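Cytosol aminopeptidase (Staphylococcus aureus subsp. aureus, PDB 3KZW) probably catalyses the metal-dependent release of N-terminal amino acids from peptides, as other leucyl aminopeptidases of its family do. Local coordinates at residues 197-202 with 317-322; 201-206 with 310-315; 229-234 with 266-271; 276-281 with 383-388; 325-330 with 510-515. All coordinates share one frame; numbering follows the deposited sequence.

How the interactions relate
Interactions 1 and 2 are two levels of one helix pair, 188-208 against 308-322. Interaction 2 is buried and rests on small apolar contacts, while interaction 1 runs outward to a glutamine-arginine grip. Interactions 3 and 4 are strand pairings in the same mixed sheet, antiparallel in 229-234 with 266-271 and parallel in 276-281 with 383-388, so backbone hydrogen bonds dominate both. Interaction 5 sets the C-terminal end of the chain on the start of strand 328-338 and the loop leading into it, with hydrocarbon contacts. That strand lies between the strands of interactions 3 and 4, bonding to Tyr-268 on one side and to Ile-278 and Leu-280 on the other.

Interaction 1 of 5, residues 197-202 with 317-322; sequences GQSINL and IEAASR
An antiparallel helix pair carries this contact: helix 188-208 lies along helix 308-322, the short segments approaching to 8.8 Å between axes with their directions 152° apart. Ser-199 meets Ala-319 where the backbones come nearest, and Gln-198 and Leu-202 reach across beside it. The serine oxygen fills the narrow middle of the interface. Its OG lies 3.5 Å from Ala-319 CB and also touches the CG of Glu-318, but its hydrogen bond goes back to Ser-195 O in its own helix.

Toward solvent, where Arg-322 is exposed, Gln-198 and Arg-322 cross at about a right angle. The arginine grips end-on, both terminal nitrogens converging on one oxygen: NH2 is 2.9 Å from Gln-198 OE1, and NH1 is 3.0 Å from that same OE1. The two bonds are not equivalent. NH1 sits in the carbonyl plane on a lone pair, whereas NH2 stands well above that plane, with amide and guanidinium turned 44° against each other. A bend at chi3 (72°) swings the guanidinium round toward the glutamine. It also leaves NH1 in a long salt bridge with Glu-318 OE2, 3.9 Å away.

One turn along from Gln-198, Leu-202 CD2 rests 3.8 Å from Glu-318 CG, against the aliphatic part of the glutamate, whose OE1 accepts from His-226 NE2. Helix 308-322 also packs on strands 262-269 and 328-338, so helix 188-208 forms an outer layer over one of the sheet-covering helices of an alpha/beta catalytic domain.

Interaction 2 of 5, residues 201-206 with 310-315; sequences NLARDF and AANVVG
Ala-203 and Ala-311 face each other where helices 188-208 and 308-322 draw together, with only 8.0 Å between the axes of the short segments. Small residues permit this closeness: the two CA atoms stand 4.7 Å apart.

Apolar contacts make up one group. Ala-203 CB and Ala-311 CB are 4.2 Å apart, and Phe-206 CB lies 4.0 Å from Ala-311 CB. Val-314 CG1 is shared by two partners, Leu-202 CD2 and Phe-206 CE2, each of whose side chains crosses the valine at about a right angle. With CG beside its own backbone N (chi1 -77°), Phe-206 brings its ring to that methyl.

A second group sets methyls against oxygens. Ala-203 CB comes 3.4 Å from Ala-311 O and nearly as close to Asn-312 OD1, and the return contact has Ala-311 CB against Ala-203 O. No hydrogen bond joins the two segments, so shape does the holding.

Round this buried seam, Phe-219 of helix 216-226 meets Phe-206 edge-to-face, and Ile-223 of that helix touches Val-314. Ile-505 of helix 505-512 closes on Ala-203 and Asn-312, while Leu-333 of strand 328-338 lies under Ala-310, Val-313 and Val-314.

Interaction 3 of 5, residues 229-234 with 266-271; sequences NTKVKV and ITYNGK
Lys-233 and Thr-267 form an antiparallel hydrogen-bonded pair, and the tight part of the contact is built round it. Lys-233 N donates to Thr-267 O at 3.0 Å, and the return bond from Thr-267 N to Lys-233 O has the same length and is fairly straight at 161°. Val-234 with Ile-266 is the next, non-hydrogen-bonded pair. On the face that holds Ile-266, Val-232 presents its two methyls to different neighbours: CG1 packs against Ile-266 CG2, and CG2 lies 4.2 Å from Tyr-268 CD1. With CG1 anti to the backbone N (chi1 178°), that methyl is the one brought to Ile-266. Ile-317 and Ser-321 of helix 308-322 cover this side, and the tyrosine hydroxyl bonds to Leu-325 O.

The other side is looser and largely exposed. Lys-233 touches Thr-267 OG1 with its CB at 3.3 Å, but its chain then leads off to a weak bond with Lys-231 O. Before the strand, Thr-230 OG1 accepts from Val-232 N at 3.3 Å, an ST turn that shapes the entry. Lys-231 reaches over to Asn-269, its NZ 2.8 Å from Asn-269 O, and forms a salt bridge with Asp-272 as well.

Backbone bonds thus fix the pairing, aliphatic groups and the Tyr-268 ring pack its inner face, and at the exposed end the Lys-231 amine joins the strand's entry to Asn-269 O and Asp-272.

Interaction 4 of 5, residues 276-281 with 383-388; sequences APIALV and QPSVIM
Peptide groups are the flat units that join Ala-279 to Val-386 and Met-388, and they meet N-H to C=O across two parallel strands. Ala-279 N donates to Val-386 O at 3.0 Å. From the same edge the residue also offers its carbonyl to Met-388 N, 2.9 Å from Ala-279 O. The ladder goes on with Val-281 N, 2.8 Å from Met-388 O. Before the strands begin, Ser-385 N already reaches Pro-277 O at 3.1 Å, so the pairing starts in the loops.

Each face of the sheet has its own packing. On one, Ala-279 CB lies 3.7 Å from Pro-384 CG and also touches Ile-387 CG1, while CG2 of Ile-387 meets Val-281 CG2; helix 368-380 covers this side. On the other face, Leu-280 and Met-388 run side by side and point the same way, with Leu-280 CD2 3.9 Å from Met-388 CB. Ile-278 and Val-386 do likewise, their CG2 and CG1 in contact. Val-386 CG1 lies between the backbone N and carbonyl carbon (chi1 67°), which turns it toward Ile-278. Trp-511 and helix 414-426 pack over this second face.

Helices on both faces are the mark of an alpha/beta sheet, in which 278-285 also bonds to 328-338. Peptide groups pair along the ladder, and in the strands mainly apolar side chains face the flanking helices.

Interaction 5 of 5, residues 325-330 with 510-515; sequences LPVNIV and QWLKQQ
Leu-512 turns its CG to lie anti to its carbonyl carbon (chi1 -74°), and an extended chi2 of 174° carries CD1 on to Ile-329. The two reach toward each other tip to tip, with Leu-512 CD1 3.8 Å from Ile-329 CD1. Leu-325 takes the same kind of first torsion and crosses Leu-512 at about a right angle, its two methyls dividing the work. CD1 of Leu-325 rests 4.0 Å from Leu-512 CB, and CD2 touches the CG of Lys-513.

Val-327 meets the same helix end beside them. Its CG1 lies 3.8 Å from Leu-512 O and equally far from Gln-515 CB, while its CG2 faces Leu-512 CD2 more loosely.

Both segments turn here. Leu-512 to Gln-515, the last residue, form a type I beta turn. In 325-330, Pro-326 is the centre of an inverse gamma turn, closed by a weak bond from Val-327 N to Leu-325 O, just ahead of strand 328-338. That strand is interior to the mixed sheet of the catalytic domain, bonding to Tyr-268 and Ile-278 on its two sides, and Leu-512 lays the C-terminal helix against the sheet through Ile-329 and Ile-278.

Ile-317 and Ala-320 of helix 308-322 also press on Ile-329. Farther out, the amine of Lys-513 forms a salt bridge with Glu-192 of helix 188-208.

Interaction 1 of 5, residues 197-202 with 317-322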
# COMPACT_ATOMS: atom_id res chain seq x y z
N GLY A 197 33.65 -27.25 -11.19
CA GLY A 197 33.62 -25.79 -11.21
C GLY A 197 33.16 -25.23 -12.55
O GLY A 197 32.40 -24.26 -12.59
N GLN A 198 33.62 -25.84 -13.63
CA GLN A 198 33.21 -25.45 -14.99
C GLN A 198 31.75 -25.80 -15.28
O GLN A 198 31.11 -25.13 -16.09
CB GLN A 198 34.13 -26.07 -16.04
CG GLN A 198 35.47 -25.38 -16.16
CD GLN A 198 36.34 -25.95 -17.26
OE1 GLN A 198 35.98 -26.91 -17.93
NE2 GLN A 198 37.52 -25.35 -17.45
N SER A 199 31.25 -26.84 -14.62
CA SER A 199 29.84 -27.21 -14.72
C SER A 199 28.95 -26.19 -14.01
O SER A 199 27.85 -25.88 -14.48
CB SER A 199 29.60 -28.60 -14.14
OG SER A 199 30.35 -29.57 -14.85
N ILE A 200 29.44 -25.67 -12.88
CA ILE A 200 28.75 -24.62 -12.13
C ILE A 200 28.70 -23.33 -12.96
O ILE A 200 27.67 -22.66 -13.03
CB ILE A 200 29.41 -24.37 -10.75
CG1 ILE A 200 29.22 -25.60 -9.85
CG2 ILE A 200 28.83 -23.12 -10.08
CD1 ILE A 200 30.10 -25.62 -8.62
N ASN A 201 29.83 -23.01 -13.60
CA ASN A 201 29.93 -21.83 -14.45
C ASN A 201 29.07 -21.92 -15.71
O ASN A 201 28.61 -20.90 -16.22
CB ASN A 201 31.39 -21.55 -14.81
CG ASN A 201 32.20 -21.07 -13.62
OD1 ASN A 201 31.67 -20.82 -12.53
ND2 ASN A 201 33.51 -20.92 -13.81
N LEU A 202 28.88 -23.14 -16.21
CA LEU A 202 28.00 -23.37 -17.35
C LEU A 202 26.56 -23.02 -16.99
O LEU A 202 25.86 -22.39 -17.78
CB LEU A 202 28.10 -24.83 -17.84
CG LEU A 202 27.18 -25.25 -19.00
CD1 LEU A 202 27.60 -24.60 -20.31
CD2 LEU A 202 27.14 -26.76 -19.13
N ILE A 317 24.28 -32.72 -14.83
CA ILE A 317 24.47 -33.72 -15.87
C ILE A 317 25.82 -33.53 -16.58
O ILE A 317 26.51 -34.50 -16.90
CB ILE A 317 23.29 -33.73 -16.88
CG1 ILE A 317 22.00 -34.16 -16.16
CG2 ILE A 317 23.57 -34.67 -18.06
CD1 ILE A 317 20.72 -33.84 -16.91
N GLU A 318 26.20 -32.27 -16.80
CA GLU A 318 27.50 -31.92 -17.37
C GLU A 318 28.65 -32.46 -16.52
O GLU A 318 29.63 -33.00 -17.04
CB GLU A 318 27.63 -30.40 -17.57
CG GLU A 318 29.02 -29.89 -17.94
CD GLU A 318 29.44 -30.20 -19.38
OE1 GLU A 318 28.65 -30.81 -20.13
OE2 GLU A 318 30.57 -29.83 -19.76
N ALA A 319 28.52 -32.30 -15.20
CA ALA A 319 29.53 -32.78 -14.26
C ALA A 319 29.58 -34.30 -14.22
O ALA A 319 30.66 -34.90 -14.24
CB ALA A 319 29.28 -32.21 -12.88
N ALA A 320 28.41 -34.93 -14.17
CA ALA A 320 28.30 -36.39 -14.11
C ALA A 320 28.92 -37.07 -15.33
O ALA A 320 29.57 -38.11 -15.21
CB ALA A 320 26.85 -36.81 -13.93
N SER A 321 28.71 -36.47 -16.51
CA SER A 321 29.21 -37.04 -17.76
C SER A 321 30.72 -36.87 -17.92
O SER A 321 31.41 -37.78 -18.40
CB SER A 321 28.47 -36.43 -18.96
OG SER A 321 28.72 -35.05 -19.08
N ARG A 322 31.23 -35.70 -17.52
CA ARG A 322 32.66 -35.41 -17.59
C ARG A 322 33.46 -36.20 -16.56
O ARG A 322 34.64 -36.50 -16.78
CB ARG A 322 32.93 -33.91 -17.44
CG ARG A 322 32.72 -33.12 -18.73
CD ARG A 322 32.92 -31.64 -18.50
NE ARG A 322 34.32 -31.29 -18.30
CZ ARG A 322 34.77 -30.06 -18.01
NH1 ARG A 322 33.91 -29.05 -17.90
NH2 ARG A 322 36.06 -29.85 -17.84

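Interaction 2 of 5, residues 201-206 with 310-315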
# COMPACT_ATOMS: atom_id res chain seq x y z
N ASN A 201 29.83 -23.01 -13.60
CA ASN A 201 29.93 -21.83 -14.45
C ASN A 201 29.07 -21.92 -15.71
O ASN A 201 28.61 -20.90 -16.22
CB ASN A 201 31.39 -21.55 -14.81
CG ASN A 201 32.20 -21.07 -13.62
OD1 ASN A 201 31.67 -20.82 -12.53
ND2 ASN A 201 33.51 -20.92 -13.81
N LEU A 202 28.88 -23.14 -16.21
CA LEU A 202 28.00 -23.37 -17.35
C LEU A 202 26.56 -23.02 -16.99
O LEU A 202 25.86 -22.39 -17.78
CB LEU A 202 28.10 -24.83 -17.84
CG LEU A 202 27.18 -25.25 -19.00
CD1 LEU A 202 27.60 -24.60 -20.31
CD2 LEU A 202 27.14 -26.76 -19.13
N ALA A 203 26.15 -23.44 -15.80
CA ALA A 203 24.82 -23.12 -15.27
C ALA A 203 24.67 -21.62 -15.07
O ALA A 203 23.63 -21.04 -15.40
CB ALA A 203 24.59 -23.87 -13.97
N ARG A 204 25.72 -21.00 -14.53
CA ARG A 204 25.77 -19.55 -14.32
C ARG A 204 25.62 -18.77 -15.61
O ARG A 204 24.94 -17.75 -15.65
CB ARG A 204 27.08 -19.15 -13.64
CG ARG A 204 27.13 -19.39 -12.15
CD ARG A 204 28.54 -19.16 -11.64
NE ARG A 204 28.58 -18.94 -10.20
CZ ARG A 204 29.69 -18.81 -9.49
NH1 ARG A 204 30.88 -18.88 -10.08
NH2 ARG A 204 29.62 -18.62 -8.18
N ASP A 205 26.27 -19.25 -16.67
CA ASP A 205 26.21 -18.61 -17.99
C ASP A 205 24.78 -18.56 -18.54
O ASP A 205 24.34 -17.53 -19.05
CB ASP A 205 27.14 -19.31 -18.98
CG ASP A 205 28.59 -18.84 -18.86
OD1 ASP A 205 28.86 -17.84 -18.16
OD2 ASP A 205 29.47 -19.48 -19.48
N PHE A 206 24.06 -19.68 -18.42
CA PHE A 206 22.67 -19.74 -18.83
C PHE A 206 21.80 -18.79 -18.00
O PHE A 206 20.91 -18.14 -18.53
CB PHE A 206 22.12 -21.16 -18.74
CG PHE A 206 22.56 -22.06 -19.86
CD1 PHE A 206 22.30 -21.73 -21.19
CD2 PHE A 206 23.23 -23.26 -19.60
CE1 PHE A 206 22.70 -22.56 -22.23
CE2 PHE A 206 23.64 -24.10 -20.63
CZ PHE A 206 23.37 -23.75 -21.95
N ALA A 310 16.54 -25.20 -14.07
CA ALA A 310 16.87 -25.90 -15.31
C ALA A 310 18.36 -25.83 -15.61
O ALA A 310 18.97 -26.84 -15.99
CB ALA A 310 16.07 -25.34 -16.47
N ALA A 311 18.94 -24.65 -15.42
CA ALA A 311 20.37 -24.43 -15.65
C ALA A 311 21.23 -25.33 -14.76
O ALA A 311 22.21 -25.92 -15.23
CB ALA A 311 20.72 -22.97 -15.42
N ASN A 312 20.85 -25.45 -13.49
CA ASN A 312 21.58 -26.27 -12.54
C ASN A 312 21.47 -27.78 -12.80
O ASN A 312 22.41 -28.53 -12.50
CB ASN A 312 21.18 -25.91 -11.10
CG ASN A 312 21.63 -24.51 -10.68
OD1 ASN A 312 22.19 -23.76 -11.48
ND2 ASN A 312 21.38 -24.16 -9.43
N VAL A 313 20.35 -28.21 -13.37
CA VAL A 313 20.18 -29.60 -13.81
C VAL A 313 21.16 -29.90 -14.94
O VAL A 313 21.82 -30.94 -14.93
CB VAL A 313 18.72 -29.91 -14.23
CG1 VAL A 313 18.62 -31.24 -14.96
CG2 VAL A 313 17.80 -29.92 -13.01
N VAL A 314 21.25 -28.99 -15.90
CA VAL A 314 22.21 -29.10 -17.01
C VAL A 314 23.64 -29.19 -16.46
O VAL A 314 24.44 -29.99 -16.93
CB VAL A 314 22.08 -27.91 -18.01
CG1 VAL A 314 23.17 -27.96 -19.07
CG2 VAL A 314 20.71 -27.92 -18.67
N GLY A 315 23.94 -28.37 -15.45
CA GLY A 315 25.25 -28.38 -14.79
C GLY A 315 25.57 -29.71 -14.13
O GLY A 315 26.68 -30.22 -14.26

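Interaction 3 of 5, residues 229-234 with 266-271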
# COMPACT_ATOMS: atom_id res chain seq x y z
N ASN A 229 28.62 -33.46 -29.36
CA ASN A 229 29.68 -34.46 -29.56
C ASN A 229 30.02 -35.28 -28.31
O ASN A 229 31.12 -35.82 -28.19
CB ASN A 229 30.94 -33.80 -30.13
CG ASN A 229 30.76 -33.34 -31.57
OD1 ASN A 229 30.15 -34.03 -32.40
ND2 ASN A 229 31.29 -32.16 -31.88
N THR A 230 29.05 -35.39 -27.39
CA THR A 230 29.27 -36.08 -26.13
C THR A 230 28.44 -37.36 -26.03
O THR A 230 27.70 -37.71 -26.95
CB THR A 230 28.95 -35.18 -24.90
OG1 THR A 230 27.55 -34.87 -24.88
CG2 THR A 230 29.76 -33.88 -24.95
N LYS A 231 28.59 -38.06 -24.90
CA LYS A 231 27.82 -39.26 -24.60
C LYS A 231 26.37 -38.93 -24.25
O LYS A 231 25.51 -39.82 -24.22
CB LYS A 231 28.49 -40.00 -23.43
CG LYS A 231 28.24 -41.50 -23.39
CD LYS A 231 28.88 -42.12 -22.16
CE LYS A 231 28.87 -43.65 -22.21
NZ LYS A 231 27.49 -44.22 -22.13
N VAL A 232 26.10 -37.65 -24.00
CA VAL A 232 24.78 -37.17 -23.57
C VAL A 232 23.83 -36.92 -24.75
O VAL A 232 24.15 -36.14 -25.65
CB VAL A 232 24.91 -35.89 -22.71
CG1 VAL A 232 23.54 -35.38 -22.30
CG2 VAL A 232 25.76 -36.15 -21.48
N LYS A 233 22.67 -37.57 -24.72
CA LYS A 233 21.65 -37.41 -25.75
C LYS A 233 20.65 -36.34 -25.35
O LYS A 233 20.26 -36.25 -24.18
CB LYS A 233 20.92 -38.73 -26.01
CG LYS A 233 21.82 -39.92 -26.35
CD LYS A 233 22.33 -39.87 -27.79
CE LYS A 233 23.43 -40.90 -28.04
NZ LYS A 233 24.72 -40.52 -27.38
N VAL A 234 20.23 -35.52 -26.32
CA VAL A 234 19.27 -34.45 -26.07
C VAL A 234 18.11 -34.52 -27.06
O VAL A 234 18.32 -34.57 -28.27
CB VAL A 234 19.94 -33.05 -26.14
CG1 VAL A 234 18.92 -31.95 -25.82
CG2 VAL A 234 21.12 -32.95 -25.19
N ILE A 266 17.04 -34.85 -21.48
CA ILE A 266 18.47 -35.11 -21.48
C ILE A 266 18.74 -36.47 -20.86
O ILE A 266 18.43 -36.69 -19.69
CB ILE A 266 19.24 -34.02 -20.69
CG1 ILE A 266 18.96 -32.63 -21.26
CG2 ILE A 266 20.74 -34.30 -20.68
CD1 ILE A 266 19.33 -31.49 -20.33
N THR A 267 19.31 -37.39 -21.63
CA THR A 267 19.63 -38.72 -21.12
C THR A 267 21.13 -38.98 -21.06
O THR A 267 21.86 -38.67 -22.01
CB THR A 267 18.93 -39.86 -21.91
OG1 THR A 267 19.24 -39.73 -23.30
CG2 THR A 267 17.42 -39.80 -21.72
N TYR A 268 21.58 -39.54 -19.94
CA TYR A 268 22.96 -39.96 -19.78
C TYR A 268 22.99 -41.36 -19.18
O TYR A 268 22.53 -41.57 -18.05
CB TYR A 268 23.73 -38.97 -18.90
CG TYR A 268 25.05 -39.49 -18.37
CD1 TYR A 268 26.16 -39.61 -19.20
CD2 TYR A 268 25.19 -39.86 -17.03
CE1 TYR A 268 27.38 -40.09 -18.72
CE2 TYR A 268 26.40 -40.35 -16.54
CZ TYR A 268 27.49 -40.46 -17.38
OH TYR A 268 28.68 -40.93 -16.90
N ASN A 269 23.51 -42.32 -19.94
CA ASN A 269 23.61 -43.70 -19.48
C ASN A 269 25.05 -44.05 -19.09
O ASN A 269 25.83 -44.56 -19.90
CB ASN A 269 23.07 -44.66 -20.55
CG ASN A 269 21.57 -44.47 -20.79
OD1 ASN A 269 20.76 -44.72 -19.90
ND2 ASN A 269 21.22 -44.04 -21.99
N GLY A 270 25.38 -43.79 -17.83
CA GLY A 270 26.74 -43.94 -17.32
C GLY A 270 27.15 -45.33 -16.90
O GLY A 270 28.34 -45.60 -16.73
N LYS A 271 26.18 -46.22 -16.70
CA LYS A 271 26.49 -47.60 -16.34
C LYS A 271 25.99 -48.57 -17.41
O LYS A 271 26.50 -49.68 -17.56
CB LYS A 271 26.08 -47.95 -14.90
CG LYS A 271 24.67 -47.57 -14.49
CD LYS A 271 24.38 -48.09 -13.09
CE LYS A 271 23.03 -47.60 -12.59
NZ LYS A 271 22.74 -48.08 -11.20

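Interaction 4 of 5, residues 276-281 with 383-388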
# COMPACT_ATOMS: atom_id res chain seq x y z
N ALA A 276 16.94 -48.61 -13.89
CA ALA A 276 16.14 -47.43 -13.55
C ALA A 276 16.99 -46.18 -13.35
O ALA A 276 17.89 -46.15 -12.50
CB ALA A 276 15.32 -47.72 -12.30
N PRO A 277 16.71 -45.12 -14.14
CA PRO A 277 17.49 -43.89 -14.08
C PRO A 277 17.12 -43.00 -12.89
O PRO A 277 16.12 -43.25 -12.21
CB PRO A 277 17.13 -43.19 -15.40
CG PRO A 277 15.75 -43.64 -15.69
CD PRO A 277 15.63 -45.05 -15.14
N ILE A 278 17.94 -41.99 -12.64
CA ILE A 278 17.62 -40.95 -11.67
C ILE A 278 17.03 -39.77 -12.45
O ILE A 278 17.66 -39.25 -13.37
CB ILE A 278 18.86 -40.52 -10.87
CG1 ILE A 278 19.33 -41.68 -9.98
CG2 ILE A 278 18.57 -39.29 -10.02
CD1 ILE A 278 20.77 -41.57 -9.52
N ALA A 279 15.82 -39.37 -12.08
CA ALA A 279 15.13 -38.26 -12.74
C ALA A 279 15.48 -36.94 -12.10
O ALA A 279 15.31 -36.76 -10.90
CB ALA A 279 13.63 -38.47 -12.73
N LEU A 280 15.99 -36.02 -12.91
CA LEU A 280 16.27 -34.66 -12.47
C LEU A 280 15.42 -33.67 -13.26
O LEU A 280 15.62 -33.49 -14.47
CB LEU A 280 17.76 -34.34 -12.61
CG LEU A 280 18.78 -35.22 -11.87
CD1 LEU A 280 20.19 -34.82 -12.25
CD2 LEU A 280 18.59 -35.18 -10.36
N VAL A 281 14.47 -33.04 -12.58
CA VAL A 281 13.52 -32.13 -13.20
C VAL A 281 13.87 -30.68 -12.88
O VAL A 281 14.14 -30.34 -11.72
CB VAL A 281 12.07 -32.45 -12.76
CG1 VAL A 281 11.07 -31.52 -13.44
CG2 VAL A 281 11.73 -33.90 -13.05
N GLN A 383 10.04 -44.45 -15.38
CA GLN A 383 10.10 -45.30 -14.18
C GLN A 383 11.42 -45.13 -13.42
O GLN A 383 12.22 -46.07 -13.33
CB GLN A 383 9.83 -46.77 -14.52
CG GLN A 383 8.41 -47.04 -15.01
CD GLN A 383 8.23 -48.46 -15.51
OE1 GLN A 383 8.33 -49.42 -14.74
NE2 GLN A 383 7.97 -48.59 -16.81
N PRO A 384 11.66 -43.93 -12.86
CA PRO A 384 12.92 -43.68 -12.17
C PRO A 384 12.89 -44.22 -10.74
O PRO A 384 11.82 -44.48 -10.20
CB PRO A 384 13.01 -42.15 -12.15
CG PRO A 384 11.67 -41.63 -12.64
CD PRO A 384 10.75 -42.78 -12.77
N SER A 385 14.08 -44.41 -10.16
CA SER A 385 14.19 -44.85 -8.77
C SER A 385 13.88 -43.70 -7.82
O SER A 385 13.38 -43.91 -6.71
CB SER A 385 15.59 -45.40 -8.49
OG SER A 385 16.59 -44.42 -8.71
N VAL A 386 14.17 -42.48 -8.27
CA VAL A 386 13.90 -41.25 -7.52
C VAL A 386 13.73 -40.07 -8.47
O VAL A 386 14.36 -40.01 -9.53
CB VAL A 386 15.02 -40.96 -6.46
CG1 VAL A 386 16.35 -40.62 -7.12
CG2 VAL A 386 14.59 -39.86 -5.49
N ILE A 387 12.85 -39.15 -8.10
CA ILE A 387 12.66 -37.90 -8.84
C ILE A 387 13.11 -36.74 -7.97
O ILE A 387 12.69 -36.60 -6.82
CB ILE A 387 11.18 -37.70 -9.29
CG1 ILE A 387 10.74 -38.84 -10.21
CG2 ILE A 387 11.00 -36.35 -9.99
CD1 ILE A 387 9.25 -38.87 -10.50
N MET A 388 13.99 -35.90 -8.52
CA MET A 388 14.43 -34.69 -7.85
C MET A 388 14.17 -33.49 -8.73
O MET A 388 14.66 -33.42 -9.86
CB MET A 388 15.92 -34.76 -7.50
CG MET A 388 16.25 -35.79 -6.44
SD MET A 388 18.01 -35.89 -6.11
CE MET A 388 18.09 -37.44 -5.24

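Interaction 5 of 5, residues 325-330 with 510-515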
# COMPACT_ATOMS: atom_id res chain seq x y z
N LEU A 325 30.62 -40.84 -14.35
CA LEU A 325 30.03 -41.53 -13.21
C LEU A 325 29.15 -42.69 -13.66
O LEU A 325 28.38 -42.55 -14.62
CB LEU A 325 29.22 -40.56 -12.34
CG LEU A 325 29.94 -39.36 -11.71
CD1 LEU A 325 28.93 -38.50 -10.96
CD2 LEU A 325 31.07 -39.79 -10.78
N PRO A 326 29.25 -43.84 -12.97
CA PRO A 326 28.44 -45.01 -13.31
C PRO A 326 26.99 -44.87 -12.83
O PRO A 326 26.53 -45.65 -11.99
CB PRO A 326 29.16 -46.16 -12.58
CG PRO A 326 29.83 -45.51 -11.43
CD PRO A 326 30.20 -44.12 -11.87
N VAL A 327 26.28 -43.88 -13.38
CA VAL A 327 24.88 -43.64 -13.04
C VAL A 327 24.05 -43.35 -14.29
O VAL A 327 24.56 -42.79 -15.26
CB VAL A 327 24.70 -42.47 -12.04
CG1 VAL A 327 25.15 -42.87 -10.64
CG2 VAL A 327 25.43 -41.21 -12.50
N ASN A 328 22.78 -43.75 -14.26
CA ASN A 328 21.85 -43.41 -15.32
C ASN A 328 21.01 -42.21 -14.89
O ASN A 328 20.40 -42.22 -13.82
CB ASN A 328 20.95 -44.59 -15.68
CG ASN A 328 21.70 -45.72 -16.38
OD1 ASN A 328 22.85 -45.56 -16.78
ND2 ASN A 328 21.05 -46.86 -16.52
N ILE A 329 21.00 -41.17 -15.73
CA ILE A 329 20.26 -39.95 -15.44
C ILE A 329 19.34 -39.57 -16.61
O ILE A 329 19.75 -39.61 -17.77
CB ILE A 329 21.21 -38.75 -15.13
CG1 ILE A 329 22.08 -39.05 -13.91
CG2 ILE A 329 20.41 -37.47 -14.90
CD1 ILE A 329 23.27 -38.12 -13.75
N VAL A 330 18.10 -39.23 -16.28
CA VAL A 330 17.20 -38.60 -17.22
C VAL A 330 16.83 -37.20 -16.71
O VAL A 330 16.34 -37.05 -15.59
CB VAL A 330 15.94 -39.47 -17.54
CG1 VAL A 330 15.11 -39.75 -16.28
CG2 VAL A 330 15.08 -38.81 -18.61
N GLN A 510 28.01 -34.78 -5.47
CA GLN A 510 28.56 -35.57 -4.38
C GLN A 510 27.69 -36.79 -4.07
O GLN A 510 28.21 -37.88 -3.82
CB GLN A 510 28.75 -34.69 -3.13
CG GLN A 510 29.46 -35.37 -1.96
CD GLN A 510 30.83 -35.90 -2.32
OE1 GLN A 510 31.14 -37.06 -2.08
NE2 GLN A 510 31.67 -35.04 -2.91
N TRP A 511 26.37 -36.59 -4.10
CA TRP A 511 25.41 -37.67 -3.89
C TRP A 511 25.47 -38.70 -5.01
O TRP A 511 25.39 -39.91 -4.76
CB TRP A 511 23.99 -37.11 -3.74
CG TRP A 511 22.96 -38.18 -3.54
CD1 TRP A 511 22.65 -38.81 -2.37
CD2 TRP A 511 22.09 -38.73 -4.53
NE1 TRP A 511 21.65 -39.73 -2.57
CE2 TRP A 511 21.29 -39.71 -3.89
CE3 TRP A 511 21.91 -38.51 -5.91
CZ2 TRP A 511 20.32 -40.45 -4.58
CZ3 TRP A 511 20.95 -39.25 -6.59
CH2 TRP A 511 20.17 -40.22 -5.92
N LEU A 512 25.60 -38.22 -6.25
CA LEU A 512 25.71 -39.09 -7.42
C LEU A 512 26.98 -39.92 -7.40
O LEU A 512 26.99 -41.05 -7.89
CB LEU A 512 25.65 -38.27 -8.71
CG LEU A 512 24.30 -37.70 -9.16
CD1 LEU A 512 24.50 -36.81 -10.37
CD2 LEU A 512 23.28 -38.79 -9.47
N LYS A 513 28.04 -39.37 -6.83
CA LYS A 513 29.32 -40.07 -6.68
C LYS A 513 29.22 -41.28 -5.75
O LYS A 513 30.06 -42.17 -5.80
CB LYS A 513 30.40 -39.12 -6.17
CG LYS A 513 31.02 -38.21 -7.23
CD LYS A 513 32.01 -37.22 -6.63
CE LYS A 513 33.28 -37.91 -6.14
NZ LYS A 513 34.22 -36.96 -5.48
N GLN A 514 28.18 -41.30 -4.92
CA GLN A 514 28.01 -42.34 -3.91
C GLN A 514 26.99 -43.42 -4.29
O GLN A 514 26.59 -44.23 -3.44
CB GLN A 514 27.64 -41.70 -2.56
CG GLN A 514 28.74 -40.82 -1.98
CD GLN A 514 28.30 -40.06 -0.73
OE1 GLN A 514 27.26 -40.36 -0.14
NE2 GLN A 514 29.10 -39.08 -0.33
N GLN A 515 26.59 -43.45 -5.56
CA GLN A 515 25.60 -44.42 -6.03
C GLN A 515 26.24 -45.66 -6.66
O GLN A 515 26.88 -45.60 -7.72
CB GLN A 515 24.62 -43.76 -7.00
CG GLN A 515 23.87 -42.55 -6.43
CD GLN A 515 23.19 -42.85 -5.10
OE1 GLN A 515 23.54 -42.27 -4.07
NE2 GLN A 515 22.22 -43.76 -5.12